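Local coordinates for reticulocyte binding protein (Streptococcus agalactiae COH1, PDB 3FAW) that probably hydrolyses alpha-1,6-glucosidic linkages in pullulan and related branched alpha-glucans as a cell-wall-anchored streptococcal pullulanase, at residues I698-L710 and Q740-F752. Sequence-based numbering, arbitrary orientation.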
# COMPACT_ATOMS: atom_id res chain seq x y z
N ILE A 698 -17.77 10.31 12.84
CA ILE A 698 -16.37 10.75 12.91
C ILE A 698 -16.20 11.83 13.99
O ILE A 698 -15.23 11.80 14.74
CB ILE A 698 -15.85 11.27 11.55
CG1 ILE A 698 -15.78 10.12 10.53
CG2 ILE A 698 -14.44 11.89 11.72
CD1 ILE A 698 -15.60 10.58 9.09
N THR A 699 -17.14 12.77 14.06
CA THR A 699 -17.13 13.81 15.09
C THR A 699 -17.17 13.19 16.49
O THR A 699 -16.35 13.52 17.34
CB THR A 699 -18.32 14.78 14.94
OG1 THR A 699 -18.31 15.36 13.64
CG2 THR A 699 -18.28 15.88 16.00
N LEU A 700 -18.12 12.28 16.70
CA LEU A 700 -18.21 11.54 17.96
C LEU A 700 -16.86 10.92 18.33
O LEU A 700 -16.36 11.12 19.44
CB LEU A 700 -19.29 10.46 17.87
CG LEU A 700 -19.43 9.51 19.07
CD1 LEU A 700 -19.61 10.27 20.37
CD2 LEU A 700 -20.59 8.54 18.84
N ARG A 701 -16.28 10.17 17.40
CA ARG A 701 -15.00 9.48 17.64
C ARG A 701 -13.90 10.43 18.11
O ARG A 701 -13.19 10.13 19.06
CB ARG A 701 -14.54 8.73 16.39
CG ARG A 701 -13.23 8.00 16.58
CD ARG A 701 -12.90 7.07 15.41
NE ARG A 701 -11.71 6.27 15.70
CZ ARG A 701 -11.68 5.23 16.53
NH1 ARG A 701 -12.78 4.82 17.16
NH2 ARG A 701 -10.54 4.58 16.73
N ARG A 702 -13.77 11.58 17.44
CA ARG A 702 -12.72 12.55 17.75
C ARG A 702 -13.03 13.41 18.98
O ARG A 702 -12.14 14.06 19.53
CB ARG A 702 -12.45 13.44 16.53
CG ARG A 702 -11.97 12.66 15.30
CD ARG A 702 -11.48 13.58 14.18
NE ARG A 702 -10.28 14.32 14.57
CZ ARG A 702 -9.76 15.33 13.87
NH1 ARG A 702 -10.31 15.73 12.73
NH2 ARG A 702 -8.67 15.94 14.32
N SER A 703 -14.29 13.39 19.42
CA SER A 703 -14.72 14.20 20.56
C SER A 703 -14.29 13.63 21.91
O SER A 703 -14.32 14.34 22.91
CB SER A 703 -16.24 14.38 20.54
OG SER A 703 -16.91 13.18 20.91
N THR A 704 -13.90 12.35 21.95
CA THR A 704 -13.61 11.68 23.22
C THR A 704 -12.63 10.52 23.06
O THR A 704 -12.77 9.69 22.15
CB THR A 704 -14.92 11.15 23.88
OG1 THR A 704 -14.60 10.37 25.03
CG2 THR A 704 -15.70 10.29 22.90
N ASP A 705 -11.66 10.43 23.98
CA ASP A 705 -10.69 9.33 23.98
C ASP A 705 -11.27 8.00 24.48
O ASP A 705 -10.54 7.00 24.56
CB ASP A 705 -9.41 9.71 24.75
CG ASP A 705 -9.65 9.97 26.23
OD1 ASP A 705 -10.46 9.27 26.86
OD2 ASP A 705 -8.98 10.89 26.77
N ALA A 706 -12.56 7.97 24.81
CA ALA A 706 -13.27 6.72 25.09
C ALA A 706 -13.15 5.72 23.94
O ALA A 706 -13.14 4.51 24.17
CB ALA A 706 -14.74 6.99 25.38
N PHE A 707 -13.06 6.22 22.71
CA PHE A 707 -12.95 5.36 21.52
C PHE A 707 -11.51 5.25 21.01
O PHE A 707 -11.26 4.63 19.98
CB PHE A 707 -13.86 5.90 20.41
CG PHE A 707 -15.31 6.01 20.79
CD1 PHE A 707 -16.05 4.87 21.10
CD2 PHE A 707 -15.95 7.25 20.84
CE1 PHE A 707 -17.40 4.97 21.45
CE2 PHE A 707 -17.29 7.35 21.19
CZ PHE A 707 -18.02 6.21 21.50
N ARG A 708 -10.56 5.85 21.74
CA ARG A 708 -9.18 6.00 21.28
C ARG A 708 -8.18 5.82 22.42
O ARG A 708 -7.31 6.67 22.64
CB ARG A 708 -8.98 7.40 20.69
CG ARG A 708 -9.77 7.70 19.41
CD ARG A 708 -10.30 9.11 19.44
NE ARG A 708 -9.27 10.06 19.83
CZ ARG A 708 -9.49 11.25 20.39
NH1 ARG A 708 -10.72 11.67 20.65
NH2 ARG A 708 -8.46 12.02 20.69
N LYS A 709 -8.31 4.71 23.15
CA LYS A 709 -7.43 4.43 24.29
C LYS A 709 -6.03 4.02 23.85
O LYS A 709 -5.83 3.51 22.74
CB LYS A 709 -8.04 3.35 25.19
CG LYS A 709 -9.27 3.83 25.93
CD LYS A 709 -10.03 2.68 26.58
CE LYS A 709 -11.35 3.16 27.17
NZ LYS A 709 -11.15 4.30 28.10
N LEU A 710 -5.06 4.23 24.74
CA LEU A 710 -3.65 4.07 24.40
C LEU A 710 -3.16 2.63 24.60
O LEU A 710 -2.38 2.13 23.79
CB LEU A 710 -2.78 5.03 25.23
CG LEU A 710 -3.03 6.52 25.02
CD1 LEU A 710 -4.32 6.97 25.70
CD2 LEU A 710 -1.85 7.34 25.54
N GLN A 740 -19.93 -0.74 26.52
CA GLN A 740 -19.73 0.53 27.21
C GLN A 740 -18.24 0.85 27.31
O GLN A 740 -17.42 -0.02 27.61
CB GLN A 740 -20.33 0.46 28.60
CG GLN A 740 -20.44 1.81 29.30
CD GLN A 740 -20.85 1.67 30.75
OE1 GLN A 740 -22.11 1.98 31.03
NE2 GLN A 740 -20.05 1.29 31.60
N THR A 741 -17.91 2.11 27.07
CA THR A 741 -16.56 2.61 27.29
C THR A 741 -16.62 3.91 28.10
O THR A 741 -17.66 4.57 28.15
CB THR A 741 -15.80 2.83 25.95
OG1 THR A 741 -14.49 3.35 26.22
CG2 THR A 741 -16.55 3.79 25.03
N ILE A 742 -15.51 4.24 28.75
CA ILE A 742 -15.42 5.42 29.61
C ILE A 742 -14.17 6.19 29.21
O ILE A 742 -13.14 5.58 28.90
CB ILE A 742 -15.30 5.02 31.11
CG1 ILE A 742 -16.26 3.88 31.46
CG2 ILE A 742 -15.55 6.23 32.00
CD1 ILE A 742 -16.14 3.38 32.89
N ASP A 743 -14.24 7.51 29.18
CA ASP A 743 -13.08 8.32 28.81
C ASP A 743 -12.32 8.83 30.04
O ASP A 743 -12.74 8.59 31.18
CB ASP A 743 -13.46 9.45 27.84
CG ASP A 743 -14.24 10.57 28.49
OD1 ASP A 743 -14.47 10.54 29.72
OD2 ASP A 743 -14.62 11.51 27.75
N SER A 744 -11.22 9.53 29.80
CA SER A 744 -10.35 10.04 30.86
C SER A 744 -11.03 11.02 31.82
O SER A 744 -10.60 11.18 32.96
CB SER A 744 -9.10 10.69 30.25
OG SER A 744 -9.45 11.68 29.29
N LYS A 745 -12.09 11.68 31.36
CA LYS A 745 -12.90 12.56 32.21
C LYS A 745 -13.97 11.76 32.96
O LYS A 745 -14.54 12.24 33.94
CB LYS A 745 -13.60 13.64 31.39
CG LYS A 745 -12.73 14.38 30.38
CD LYS A 745 -13.56 15.34 29.51
CE LYS A 745 -14.83 15.86 30.22
NZ LYS A 745 -15.57 16.85 29.39
N GLY A 746 -14.26 10.56 32.44
CA GLY A 746 -15.23 9.62 33.00
C GLY A 746 -16.67 10.19 33.06
O GLY A 746 -17.46 9.75 33.90
N ASP A 747 -17.07 11.02 32.09
CA ASP A 747 -17.91 10.57 30.90
C ASP A 747 -17.97 9.12 30.41
O ASP A 747 -16.96 8.51 30.07
CB ASP A 747 -17.71 11.53 29.71
CG ASP A 747 -18.00 12.98 30.08
OD1 ASP A 747 -18.28 13.26 31.26
OD2 ASP A 747 -17.95 13.84 29.17
N ILE A 748 -19.21 8.61 30.36
CA ILE A 748 -19.51 7.24 29.93
C ILE A 748 -20.25 7.23 28.59
O ILE A 748 -21.19 8.00 28.40
CB ILE A 748 -20.38 6.50 30.99
CG1 ILE A 748 -19.60 6.30 32.30
CG2 ILE A 748 -20.87 5.15 30.46
CD1 ILE A 748 -20.49 5.94 33.49
N TYR A 749 -19.83 6.35 27.68
CA TYR A 749 -20.49 6.17 26.38
C TYR A 749 -20.88 4.70 26.16
O TYR A 749 -20.04 3.81 26.30
CB TYR A 749 -19.57 6.62 25.24
CG TYR A 749 -19.28 8.10 25.22
CD1 TYR A 749 -19.99 8.95 24.38
CD2 TYR A 749 -18.30 8.65 26.04
CE1 TYR A 749 -19.74 10.33 24.36
CE2 TYR A 749 -18.04 10.02 26.03
CZ TYR A 749 -18.76 10.85 25.19
OH TYR A 749 -18.50 12.21 25.17
N ALA A 750 -22.14 4.45 25.82
CA ALA A 750 -22.63 3.09 25.54
C ALA A 750 -23.14 2.98 24.11
O ALA A 750 -23.98 3.78 23.69
CB ALA A 750 -23.73 2.71 26.51
N VAL A 751 -22.63 1.99 23.37
CA VAL A 751 -23.00 1.76 21.97
C VAL A 751 -23.84 0.49 21.84
O VAL A 751 -23.44 -0.58 22.32
CB VAL A 751 -21.74 1.59 21.08
CG1 VAL A 751 -22.14 1.50 19.60
CG2 VAL A 751 -20.75 2.72 21.31
N PHE A 752 -25.00 0.61 21.20
CA PHE A 752 -25.91 -0.51 20.96
C PHE A 752 -26.10 -0.71 19.46
O PHE A 752 -26.43 0.24 18.75
CB PHE A 752 -27.28 -0.23 21.59
CG PHE A 752 -27.24 0.03 23.07
CD1 PHE A 752 -27.48 -0.99 23.98
CD2 PHE A 752 -26.99 1.30 23.56
CE1 PHE A 752 -27.45 -0.75 25.34
CE2 PHE A 752 -26.95 1.55 24.92
CZ PHE A 752 -27.18 0.52 25.81
O HOH W 1 -18.80 13.56 22.86
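Asp705 grips the beta turn 743-746 with both carboxylate oxygens, each through its syn lone pair: OD1 takes Ser744 N at 3.0 Å (N-H...O 156°) and OD2 takes Ser744 OG at 2.7 Å. In Thr704, chi1 of 173° turns OG1 to Asp743 and lays the other branch, CG2, over one face of the Tyr749 ring. OG1 donates to Asp743 OD2 at 2.9 Å, on the anti side and somewhat out of the carboxylate plane, and accepts from Ala706 N, an ST turn. The hydroxyl of Thr741 donates to Ala706 O, whose second donor is Gln612. Lys709, bent at its last torsion, puts NZ doubtfully close to Ile742 O; Glu718 gives this ammonium a salt bridge. The apolar part centres on Tyr749: Thr704 CG2 makes a CH-pi contact 4.1 Å from the ring centroid, and Leu700 CD1 touches CE1 at 4.0 Å. The Phe707 ring lies oblique to that of Tyr749, planes 58° apart; Val751 CG2 meets the Phe707 edge. Ala706 CB packs on Thr741 CG2 at 3.7 Å. One water joins Ser703 OG to Tyr749 OH. The end of helix 685-703 and the 3-10 turn 705-707 thus pack against an antiparallel beta hairpin, joining the TIM-barrel region to the C-terminal beta domain, as in alpha-amylase-family enzymes.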